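Side-chain contacts in beta-n-acetylhexosaminidase (Streptococcus pneumoniae, PDB 4AZI), which probably removes terminal beta-linked N-acetylglucosamine residues from glycans as a family 20 glycoside hydrolase with a TIM-barrel catalytic module: residues K20-L24 with N25-R29; A335-E339 with E340-E344; L345-A348 with F349-N353. The protein carries 2 engineered substitutions. One frame throughout, in Å; residues are numbered along the deposited sequence.

How the interactions relate
All three contacts lie in the eight-stranded TIM barrel, on two of its outer helices. Interaction 1 comes first along the chain, where the loop after strand 10-16 enters helix 24-37. Interactions 2 and 3 follow the last barrel strand, 321-329: the former starts helix 339-352, the latter lies toward its C-terminal end. The centres of interactions 1 and 2 lie about 12 Å apart, and their residues touch through a very short, hence imprecisely placed, Arg29-Glu339 salt bridge, a probable hydrogen bond from Lys20 to Ala335 and packing of Phe22 and Gln26 on Tyr337. Interaction 3 adjoins 2 in sequence, about 15 Å between centres. The first and last barrel helices thus meet where the barrel closes.

Interaction 1: K20-L24 with N25-R29; sequences KYFTL and NQLKR
Thr23 and Gln26 form a capping box at the start of helix 24-37, the first outer helix of the TIM barrel. Gln26 N donates to Thr23 OG1 at 3.0 Å, and Thr23 N returns a bond to Gln26 OE1 at 2.9 Å. The return bond is nearly straight, 165° at the hydrogen, and reaches a lone pair of the amide oxygen in its carbonyl plane. Thr23 OG1 stands between its own backbone N and carbonyl carbon (chi1 70°), where it can meet the amide N of the first helical turn. Gln26 CG lies beside its backbone N (chi1 -80°), and the extended chain beyond crosses the threonine side chain at about a right angle, carrying OE1 back to the loop.

Gln26 OE1 is gripped twice, since a water also donates to it at 2.7 Å; the same water gives a weak, longer bond to Tyr21 O. Gln26 OE1 also rests against Phe22 CA, 3.4 Å away.

Next to the capping box, Phe22 and Leu27 make the apolar contact, with Leu27 CD2 3.7 Å from Phe22 CB and the side chains crossing nearly perpendicularly. Leu27 N bonds to Thr23 O and Lys28 N to Leu24 O, the opening backbone bonds of the helix.

Further out, the Phe22 ring meets Tyr337 edge-to-face, tying this turn to the loop after the last barrel strand, while Leu24 and Leu27 pack on Leu100 of helix 94-106. Lys28 sends its ammonium to Glu99 of that helix in a salt bridge. Its aliphatic part crosses Leu24 on the way, with Lys28 CG 4.2 Å from Leu24 CD1.

Interaction 2: A335-E339 with E340-E344; sequences AEYKE and EEIFE
At the N-terminal end of helix 339-352, the last outer helix of the TIM barrel, the Phe343 ring carries on one face the side chain of Glu339, one turn earlier. Glu339 CG sits 3.5 Å from the Phe343 ring centroid, a CH-pi contact, and the carboxylate continues over the CE2-CZ side, its plane only 4° from that of the ring. With CG anti to the backbone N (chi1 166°) and the chain extended, Glu339 reaches on to Arg29 of helix 24-37, its salt-bridge partner. The Tyr337 ring has the backbone N of Glu339 over the centre of one face, while Ile342 CD1 meets Tyr337 CE1 obliquely at 3.6 Å.

Lys338 takes the N-cap position. Lys338 O accepts from Glu341 N at 2.9 Å, the donor standing well above the carbonyl plane, and Phe343 N bonds to Glu339 O. Glu340, bent at chi2, folds back until its OE2 lies 3.4 Å from Lys338 CB. One water links the turn: it donates to Glu336 O and to Glu341 OE1 (2.7 Å) and accepts from Lys338 N, likewise at 2.7 Å. The same Glu341 OE1 is hydrogen-bonded to Tyr281 OH.

Interaction 3: L345-A348 with F349-N353; sequences LMTA and FADHN
Thr347 and Asp351, one turn apart near the C-terminal end of helix 339-352, are joined through both backbone and side chain. Four successive i to i+4 bonds cross the contact. Asp351 N to Thr347 O is the shortest, at 2.7 Å, and runs nearly along the C=O direction; Phe349 N to Leu345 O, Ala350 N to Met346 O and His352 N to Ala348 O are longer, their donors tilted somewhat from the carbonyl planes. A side-chain bond follows: Asn353 ND2 donates to Phe349 O at 3.1 Å, in the carbonyl plane and close to the plane of its own amide, while Asn353 N bonds to Ala350 O.

Among side chains, Thr347 and Asp351 lie alongside each other, pointing the same way. Thr347 CG2, anti to the backbone N (chi1 -57° for OG1), comes to 3.5 Å from Asp351 OD2, so the methyl meets one carboxylate oxygen. The hydroxyl, OG1, is turned back to the carbonyl of Phe343. His352 brings CD2 to 3.2 Å from Ala348 O, the oxygen meeting the ring obliquely.

Apolar contacts lead outward. Leu345 and Phe349 pack on strand 321-329 of the barrel wall, and Met346 on Ala34 and Leu37 of helix 24-37.

Asp351 OD1 has its salt-bridge partner, Arg399, outside the turn. With the threonine hydroxyl occupied by its own helix and one carboxylate oxygen held by Arg399, the Thr347-Asp351 pair meets through a methyl-to-oxygen contact, and backbone bonds supply the polar links across this turn.

Interaction 1: K20-L24 with N25-R29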
ATOM      1  N   LYS A  20       0.422  12.949  -3.554  1.00 12.19           N
ATOM      2  CA  LYS A  20       1.626  13.784  -3.536  1.00 12.28           C
ATOM      3  C   LYS A  20       2.774  13.132  -4.308  1.00 12.63           C
ATOM      4  O   LYS A  20       2.961  11.914  -4.245  1.00 11.99           O
ATOM      5  CB  LYS A  20       2.032  14.055  -2.088  1.00 12.09           C
ATOM      6  CG  LYS A  20       3.152  15.067  -1.893  1.00 11.97           C
ATOM      7  CD  LYS A  20       3.394  15.301  -0.406  1.00 12.08           C
ATOM      8  CE  LYS A  20       4.660  16.120  -0.167  1.00 11.88           C
ATOM      9  NZ  LYS A  20       4.535  17.491  -0.722  1.00 11.75           N
ATOM     10  N   TYR A  21       3.541  13.948  -5.034  1.00 13.11           N
ATOM     11  CA  TYR A  21       4.682  13.438  -5.799  1.00 13.80           C
ATOM     12  C   TYR A  21       5.866  13.142  -4.882  1.00 13.90           C
ATOM     13  O   TYR A  21       6.223  13.955  -4.026  1.00 14.41           O
ATOM     14  CB  TYR A  21       5.085  14.401  -6.932  1.00 14.36           C
ATOM     15  CG  TYR A  21       6.237  13.901  -7.788  1.00 14.84           C
ATOM     16  CD1 TYR A  21       6.016  13.034  -8.860  1.00 15.22           C
ATOM     17  CD2 TYR A  21       7.549  14.291  -7.519  1.00 15.28           C
ATOM     18  CE1 TYR A  21       7.072  12.568  -9.638  1.00 15.52           C
ATOM     19  CE2 TYR A  21       8.612  13.832  -8.288  1.00 15.77           C
ATOM     20  CZ  TYR A  21       8.372  12.972  -9.344  1.00 16.03           C
ATOM     21  OH  TYR A  21       9.435  12.516 -10.104  1.00 16.59           O
ATOM     22  N   PHE A  22       6.453  11.964  -5.061  1.00 13.62           N
ATOM     23  CA  PHE A  22       7.714  11.596  -4.421  1.00 13.66           C
ATOM     24  C   PHE A  22       8.709  11.271  -5.531  1.00 13.86           C
ATOM     25  O   PHE A  22       8.378  10.546  -6.471  1.00 14.17           O
ATOM     26  CB  PHE A  22       7.550  10.362  -3.519  1.00 13.30           C
ATOM     27  CG  PHE A  22       6.891  10.642  -2.192  1.00 13.22           C
ATOM     28  CD1 PHE A  22       5.514  10.787  -2.097  1.00 12.89           C
ATOM     29  CD2 PHE A  22       7.649  10.736  -1.027  1.00 13.33           C
ATOM     30  CE1 PHE A  22       4.904  11.045  -0.875  1.00 12.70           C
ATOM     31  CE2 PHE A  22       7.044  10.995   0.200  1.00 13.44           C
ATOM     32  CZ  PHE A  22       5.665  11.146   0.272  1.00 12.79           C
ATOM     33  N   THR A  23       9.926  11.797  -5.438  1.00 13.98           N
ATOM     34  CA  THR A  23      10.937  11.483  -6.445  1.00 14.21           C
ATOM     35  C   THR A  23      11.426  10.067  -6.216  1.00 14.22           C
ATOM     36  O   THR A  23      11.352   9.554  -5.094  1.00 14.34           O
ATOM     37  CB  THR A  23      12.167  12.420  -6.371  1.00 14.34           C
ATOM     38  OG1 THR A  23      12.912  12.128  -5.185  1.00 14.24           O
ATOM     39  CG2 THR A  23      11.751  13.883  -6.376  1.00 14.55           C
ATOM     40  N   LEU A  24      11.940   9.441  -7.270  1.00 14.19           N
ATOM     41  CA  LEU A  24      12.544   8.117  -7.146  1.00 14.33           C
ATOM     42  C   LEU A  24      13.600   8.061  -6.036  1.00 14.38           C
ATOM     43  O   LEU A  24      13.627   7.106  -5.266  1.00 14.41           O
ATOM     44  CB  LEU A  24      13.103   7.628  -8.495  1.00 14.35           C
ATOM     45  CG  LEU A  24      13.975   6.366  -8.536  1.00 14.73           C
ATOM     46  CD1 LEU A  24      13.218   5.117  -8.097  1.00 14.67           C
ATOM     47  CD2 LEU A  24      14.561   6.189  -9.932  1.00 14.87           C
ATOM     48  N   ASN A  25      14.459   9.076  -5.942  1.00 14.84           N
ATOM     49  CA  ASN A  25      15.453   9.108  -4.868  1.00 14.93           C
ATOM     50  C   ASN A  25      14.845   9.160  -3.467  1.00 14.46           C
ATOM     51  O   ASN A  25      15.384   8.564  -2.536  1.00 14.04           O
ATOM     52  CB  ASN A  25      16.463  10.244  -5.065  1.00 16.47           C
ATOM     53  CG  ASN A  25      17.508   9.913  -6.119  1.00 17.49           C
ATOM     54  OD1 ASN A  25      17.799   8.744  -6.375  1.00 18.94           O
ATOM     55  ND2 ASN A  25      18.071  10.943  -6.744  1.00 18.40           N
ATOM     56  N   GLN A  26      13.719   9.861  -3.318  1.00 13.94           N
ATOM     57  CA  GLN A  26      13.029   9.907  -2.036  1.00 13.81           C
ATOM     58  C   GLN A  26      12.533   8.515  -1.649  1.00 13.71           C
ATOM     59  O   GLN A  26      12.651   8.115  -0.494  1.00 13.94           O
ATOM     60  CB  GLN A  26      11.879  10.919  -2.054  1.00 13.93           C
ATOM     61  CG  GLN A  26      12.332  12.362  -1.876  1.00 14.25           C
ATOM     62  CD  GLN A  26      11.217  13.367  -2.109  1.00 14.38           C
ATOM     63  OE1 GLN A  26      10.378  13.189  -2.987  1.00 14.62           O
ATOM     64  NE2 GLN A  26      11.215  14.441  -1.325  1.00 14.63           N
ATOM     65  N   LEU A  27      12.017   7.775  -2.628  1.00 13.47           N
ATOM     66  CA  LEU A  27      11.470   6.442  -2.378  1.00 13.97           C
ATOM     67  C   LEU A  27      12.568   5.416  -2.109  1.00 14.29           C
ATOM     68  O   LEU A  27      12.415   4.562  -1.234  1.00 14.29           O
ATOM     69  CB  LEU A  27      10.542   6.020  -3.517  1.00 13.42           C
ATOM     70  CG  LEU A  27       9.363   6.990  -3.718  1.00 13.12           C
ATOM     71  CD1 LEU A  27       8.678   6.790  -5.062  1.00 12.99           C
ATOM     72  CD2 LEU A  27       8.363   6.901  -2.573  1.00 13.29           C
ATOM     73  N   LYS A  28      13.684   5.537  -2.827  1.00 15.02           N
ATOM     74  CA  LYS A  28      14.868   4.711  -2.572  1.00 15.49           C
ATOM     75  C   LYS A  28      15.348   4.879  -1.130  1.00 16.06           C
ATOM     76  O   LYS A  28      15.675   3.895  -0.474  1.00 16.73           O
ATOM     77  CB  LYS A  28      16.003   5.044  -3.550  1.00 15.57           C
ATOM     78  CG  LYS A  28      15.862   4.442  -4.945  1.00 15.50           C
ATOM     79  CD  LYS A  28      16.984   4.926  -5.864  1.00 15.61           C
ATOM     80  CE  LYS A  28      17.531   3.809  -6.739  1.00 15.80           C
ATOM     81  NZ  LYS A  28      18.704   4.216  -7.582  1.00 16.06           N
ATOM     82  N   ARG A  29      15.386   6.119  -0.639  1.00 16.62           N
ATOM     83  CA  ARG A  29      15.742   6.401   0.759  1.00 16.85           C
ATOM     84  C   ARG A  29      14.801   5.749   1.779  1.00 16.14           C
ATOM     85  O   ARG A  29      15.244   5.269   2.828  1.00 16.07           O
ATOM     86  CB  ARG A  29      15.794   7.904   1.010  1.00 18.40           C
ATOM     87  CG  ARG A  29      17.013   8.587   0.426  1.00 20.32           C
ATOM     88  CD  ARG A  29      17.527   9.627   1.397  1.00 23.34           C
ATOM     89  NE  ARG A  29      18.261   8.997   2.501  1.00 25.91           N
ATOM     90  CZ  ARG A  29      18.651   9.616   3.614  1.00 26.76           C
ATOM     91  NH1 ARG A  29      18.383  10.901   3.804  1.00 27.75           N
ATOM     92  NH2 ARG A  29      19.317   8.943   4.545  1.00 27.28           N
TER
HETATM   93  O   HOH W   1       9.216  15.436  -4.054  1.00 27.92           O

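Interaction 2: A335-E339 with E340-E344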
ATOM      1  N   ALA A 335       1.646  20.065   1.842  1.00 19.47           N
ATOM      2  CA  ALA A 335       2.455  19.979   3.056  1.00 20.44           C
ATOM      3  C   ALA A 335       3.827  19.414   2.725  1.00 20.76           C
ATOM      4  O   ALA A 335       3.957  18.538   1.868  1.00 20.37           O
ATOM      5  CB  ALA A 335       1.767  19.127   4.109  1.00 20.31           C
ATOM      6  N   GLU A 336       4.845  19.936   3.399  1.00 21.53           N
ATOM      7  CA  GLU A 336       6.221  19.547   3.137  1.00 21.65           C
ATOM      8  C   GLU A 336       6.487  18.139   3.661  1.00 20.84           C
ATOM      9  O   GLU A 336       6.262  17.861   4.839  1.00 20.50           O
ATOM     10  CB  GLU A 336       7.183  20.548   3.778  1.00 22.89           C
ATOM     11  CG  GLU A 336       8.652  20.254   3.520  1.00 24.62           C
ATOM     12  CD  GLU A 336       9.586  21.095   4.373  1.00 25.84           C
ATOM     13  OE1 GLU A 336       9.101  21.908   5.191  1.00 27.29           O
ATOM     14  OE2 GLU A 336      10.816  20.944   4.223  1.00 26.60           O
ATOM     15  N   TYR A 337       6.946  17.250   2.782  1.00 19.69           N
ATOM     16  CA  TYR A 337       7.380  15.930   3.217  1.00 19.56           C
ATOM     17  C   TYR A 337       8.705  16.073   3.955  1.00 19.85           C
ATOM     18  O   TYR A 337       9.709  16.492   3.374  1.00 19.87           O
ATOM     19  CB  TYR A 337       7.501  14.948   2.037  1.00 18.84           C
ATOM     20  CG  TYR A 337       8.285  13.687   2.361  1.00 18.77           C
ATOM     21  CD1 TYR A 337       7.813  12.768   3.300  1.00 18.35           C
ATOM     22  CD2 TYR A 337       9.497  13.414   1.730  1.00 18.51           C
ATOM     23  CE1 TYR A 337       8.524  11.615   3.600  1.00 18.34           C
ATOM     24  CE2 TYR A 337      10.218  12.263   2.025  1.00 18.53           C
ATOM     25  CZ  TYR A 337       9.724  11.366   2.959  1.00 18.36           C
ATOM     26  OH  TYR A 337      10.428  10.230   3.273  1.00 17.72           O
ATOM     27  N   LYS A 338       8.685  15.746   5.242  1.00 20.59           N
ATOM     28  CA  LYS A 338       9.884  15.758   6.065  1.00 21.23           C
ATOM     29  C   LYS A 338      10.296  14.328   6.378  1.00 21.51           C
ATOM     30  O   LYS A 338       9.767  13.688   7.288  1.00 21.67           O
ATOM     31  CB  LYS A 338       9.669  16.567   7.344  1.00 21.53           C
ATOM     32  CG  LYS A 338       9.711  18.072   7.135  1.00 21.75           C
ATOM     33  CD  LYS A 338       9.353  18.795   8.422  1.00 21.92           C
ATOM     34  CE  LYS A 338       8.801  20.179   8.138  1.00 21.87           C
ATOM     35  NZ  LYS A 338       7.909  20.632   9.242  1.00 22.50           N
ATOM     36  N   GLU A 339      11.242  13.845   5.583  1.00 21.56           N
ATOM     37  CA  GLU A 339      11.801  12.508   5.688  1.00 21.84           C
ATOM     38  C   GLU A 339      12.050  12.054   7.135  1.00 21.85           C
ATOM     39  O   GLU A 339      11.681  10.938   7.518  1.00 21.11           O
ATOM     40  CB  GLU A 339      13.082  12.466   4.856  1.00 21.82           C
ATOM     41  CG  GLU A 339      13.987  11.283   5.104  1.00 22.41           C
ATOM     42  CD  GLU A 339      15.157  11.271   4.149  1.00 22.77           C
ATOM     43  OE1 GLU A 339      14.949  10.935   2.962  1.00 22.07           O
ATOM     44  OE2 GLU A 339      16.272  11.631   4.581  1.00 23.04           O
ATOM     45  N   GLU A 340      12.656  12.938   7.925  1.00 21.68           N
ATOM     46  CA  GLU A 340      12.998  12.667   9.327  1.00 21.68           C
ATOM     47  C   GLU A 340      11.797  12.331  10.232  1.00 20.39           C
ATOM     48  O   GLU A 340      11.923  11.542  11.165  1.00 19.24           O
ATOM     49  CB  GLU A 340      13.831  13.820   9.917  1.00 22.72           C
ATOM     50  CG  GLU A 340      13.105  15.157  10.076  1.00 24.60           C
ATOM     51  CD  GLU A 340      13.133  16.057   8.839  1.00 26.12           C
ATOM     52  OE1 GLU A 340      13.714  15.684   7.786  1.00 25.79           O
ATOM     53  OE2 GLU A 340      12.561  17.167   8.928  1.00 27.16           O
ATOM     54  N   GLU A 341      10.643  12.933   9.955  1.00 19.86           N
ATOM     55  CA  GLU A 341       9.417  12.596  10.681  1.00 19.72           C
ATOM     56  C   GLU A 341       9.030  11.145  10.400  1.00 19.02           C
ATOM     57  O   GLU A 341       8.744  10.380  11.320  1.00 18.85           O
ATOM     58  CB  GLU A 341       8.271  13.516  10.276  1.00 19.76           C
ATOM     59  CG  GLU A 341       8.394  14.950  10.757  1.00 20.57           C
ATOM     60  CD  GLU A 341       7.228  15.805  10.302  1.00 21.12           C
ATOM     61  OE1 GLU A 341       6.593  15.462   9.287  1.00 21.34           O
ATOM     62  OE2 GLU A 341       6.933  16.821  10.964  1.00 22.56           O
ATOM     63  N   ILE A 342       9.038  10.783   9.119  1.00 18.39           N
ATOM     64  CA  ILE A 342       8.666   9.438   8.669  1.00 17.99           C
ATOM     65  C   ILE A 342       9.642   8.397   9.212  1.00 17.82           C
ATOM     66  O   ILE A 342       9.237   7.308   9.607  1.00 17.19           O
ATOM     67  CB  ILE A 342       8.567   9.374   7.124  1.00 17.57           C
ATOM     68  CG1 ILE A 342       7.235   9.970   6.649  1.00 17.56           C
ATOM     69  CG2 ILE A 342       8.660   7.940   6.613  1.00 17.44           C
ATOM     70  CD1 ILE A 342       7.073  11.461   6.875  1.00 17.55           C
ATOM     71  N   PHE A 343      10.921   8.765   9.248  1.00 18.19           N
ATOM     72  CA  PHE A 343      11.980   7.895   9.754  1.00 18.68           C
ATOM     73  C   PHE A 343      11.839   7.665  11.257  1.00 18.62           C
ATOM     74  O   PHE A 343      12.006   6.538  11.726  1.00 18.90           O
ATOM     75  CB  PHE A 343      13.365   8.461   9.404  1.00 18.86           C
ATOM     76  CG  PHE A 343      13.771   8.259   7.961  1.00 19.35           C
ATOM     77  CD1 PHE A 343      12.852   7.828   7.002  1.00 19.49           C
ATOM     78  CD2 PHE A 343      15.077   8.528   7.557  1.00 19.86           C
ATOM     79  CE1 PHE A 343      13.233   7.647   5.679  1.00 19.56           C
ATOM     80  CE2 PHE A 343      15.464   8.350   6.231  1.00 19.74           C
ATOM     81  CZ  PHE A 343      14.541   7.910   5.292  1.00 19.63           C
ATOM     82  N   GLU A 344      11.514   8.713  12.011  1.00 18.43           N
ATOM     83  CA  GLU A 344      11.273   8.535  13.448  1.00 18.28           C
ATOM     84  C   GLU A 344      10.077   7.603  13.704  1.00 17.37           C
ATOM     85  O   GLU A 344      10.134   6.728  14.572  1.00 16.39           O
ATOM     86  CB  GLU A 344      11.073   9.872  14.166  1.00 19.46           C
ATOM     87  CG  GLU A 344      10.949   9.709  15.679  1.00 20.58           C
ATOM     88  CD  GLU A 344      10.573  10.986  16.408  1.00 21.69           C
ATOM     89  OE1 GLU A 344      10.358  12.024  15.748  1.00 22.70           O
ATOM     90  OE2 GLU A 344      10.483  10.942  17.652  1.00 22.79           O
TER
HETATM   91  O   HOH W   2       6.344  15.537   6.620  1.00 19.13           O

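Interaction 3: L345-A348 with F349-N353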
ATOM      1  N   LEU A 345       9.006   7.789  12.937  1.00 16.41           N
ATOM      2  CA  LEU A 345       7.816   6.955  13.074  1.00 15.88           C
ATOM      3  C   LEU A 345       8.131   5.492  12.746  1.00 15.28           C
ATOM      4  O   LEU A 345       7.776   4.593  13.512  1.00 14.88           O
ATOM      5  CB  LEU A 345       6.676   7.497  12.199  1.00 16.02           C
ATOM      6  CG  LEU A 345       5.270   6.903  12.329  1.00 16.06           C
ATOM      7  CD1 LEU A 345       4.793   6.841  13.771  1.00 16.14           C
ATOM      8  CD2 LEU A 345       4.291   7.706  11.483  1.00 16.15           C
ATOM      9  N   MET A 346       8.815   5.271  11.621  1.00 14.57           N
ATOM     10  CA  MET A 346       9.265   3.941  11.228  1.00 14.54           C
ATOM     11  C   MET A 346      10.157   3.287  12.277  1.00 14.39           C
ATOM     12  O   MET A 346       9.986   2.113  12.578  1.00 13.67           O
ATOM     13  CB  MET A 346      10.009   3.987   9.893  1.00 14.52           C
ATOM     14  CG  MET A 346       9.117   4.256   8.698  1.00 14.84           C
ATOM     15  SD  MET A 346      10.081   4.516   7.207  1.00 15.22           S
ATOM     16  CE  MET A 346      10.644   2.845   6.874  1.00 14.97           C
ATOM     17  N   THR A 347      11.110   4.051  12.814  1.00 14.11           N
ATOM     18  CA  THR A 347      12.060   3.544  13.805  1.00 14.30           C
ATOM     19  C   THR A 347      11.348   3.134  15.100  1.00 14.50           C
ATOM     20  O   THR A 347      11.626   2.065  15.651  1.00 14.69           O
ATOM     21  CB  THR A 347      13.170   4.583  14.098  1.00 14.19           C
ATOM     22  OG1 THR A 347      13.841   4.914  12.876  1.00 13.85           O
ATOM     23  CG2 THR A 347      14.185   4.045  15.100  1.00 14.40           C
ATOM     24  N   ALA A 348      10.424   3.977  15.560  1.00 14.29           N
ATOM     25  CA  ALA A 348       9.627   3.696  16.758  1.00 14.72           C
ATOM     26  C   ALA A 348       8.842   2.378  16.663  1.00 14.42           C
ATOM     27  O   ALA A 348       8.862   1.574  17.597  1.00 14.22           O
ATOM     28  CB  ALA A 348       8.691   4.859  17.052  1.00 14.74           C
ATOM     29  N   PHE A 349       8.173   2.162  15.532  1.00 14.24           N
ATOM     30  CA  PHE A 349       7.427   0.914  15.274  1.00 14.11           C
ATOM     31  C   PHE A 349       8.363  -0.307  15.278  1.00 14.31           C
ATOM     32  O   PHE A 349       8.036  -1.342  15.855  1.00 14.17           O
ATOM     33  CB  PHE A 349       6.651   1.021  13.952  1.00 13.88           C
ATOM     34  CG  PHE A 349       5.574  -0.027  13.768  1.00 14.25           C
ATOM     35  CD1 PHE A 349       4.738  -0.403  14.824  1.00 14.13           C
ATOM     36  CD2 PHE A 349       5.369  -0.612  12.518  1.00 14.40           C
ATOM     37  CE1 PHE A 349       3.742  -1.361  14.637  1.00 14.58           C
ATOM     38  CE2 PHE A 349       4.375  -1.568  12.328  1.00 14.39           C
ATOM     39  CZ  PHE A 349       3.558  -1.939  13.389  1.00 14.57           C
ATOM     40  N   ALA A 350       9.532  -0.175  14.650  1.00 14.44           N
ATOM     41  CA  ALA A 350      10.520  -1.254  14.649  1.00 14.91           C
ATOM     42  C   ALA A 350      11.071  -1.503  16.057  1.00 15.38           C
ATOM     43  O   ALA A 350      11.179  -2.653  16.487  1.00 15.34           O
ATOM     44  CB  ALA A 350      11.647  -0.957  13.670  1.00 14.75           C
ATOM     45  N   ASP A 351      11.397  -0.424  16.770  1.00 15.62           N
ATOM     46  CA  ASP A 351      11.966  -0.525  18.122  1.00 16.14           C
ATOM     47  C   ASP A 351      11.024  -1.139  19.153  1.00 16.10           C
ATOM     48  O   ASP A 351      11.468  -1.849  20.057  1.00 16.30           O
ATOM     49  CB  ASP A 351      12.477   0.834  18.610  1.00 16.01           C
ATOM     50  CG  ASP A 351      13.835   1.182  18.035  1.00 16.34           C
ATOM     51  OD1 ASP A 351      14.493   0.286  17.462  1.00 16.64           O
ATOM     52  OD2 ASP A 351      14.251   2.349  18.152  1.00 16.38           O
ATOM     53  N   HIS A 352       9.733  -0.865  19.018  1.00 16.35           N
ATOM     54  CA  HIS A 352       8.731  -1.434  19.915  1.00 16.81           C
ATOM     55  C   HIS A 352       8.427  -2.877  19.613  1.00 16.71           C
ATOM     56  O   HIS A 352       7.797  -3.559  20.418  1.00 16.61           O
ATOM     57  CB  HIS A 352       7.449  -0.606  19.887  1.00 17.23           C
ATOM     58  CG  HIS A 352       7.525   0.664  20.698  1.00 17.59           C
ATOM     59  ND1 HIS A 352       7.803   0.668  22.019  1.00 18.11           N
ATOM     60  CD2 HIS A 352       7.326   1.992  20.335  1.00 17.98           C
ATOM     61  CE1 HIS A 352       7.795   1.935  22.473  1.00 17.65           C
ATOM     62  NE2 HIS A 352       7.503   2.744  21.442  1.00 18.24           N
ATOM     63  N   ASN A 353       8.866  -3.357  18.449  1.00 16.82           N
ATOM     64  CA  ASN A 353       8.542  -4.714  17.989  1.00 16.78           C
ATOM     65  C   ASN A 353       9.759  -5.471  17.454  1.00 17.04           C
ATOM     66  O   ASN A 353       9.714  -6.032  16.352  1.00 16.91           O
ATOM     67  CB  ASN A 353       7.465  -4.648  16.904  1.00 16.66           C
ATOM     68  CG  ASN A 353       6.120  -4.221  17.443  1.00 16.35           C
ATOM     69  OD1 ASN A 353       5.461  -4.979  18.148  1.00 16.57           O
ATOM     70  ND2 ASN A 353       5.691  -3.015  17.089  1.00 15.87           N
TER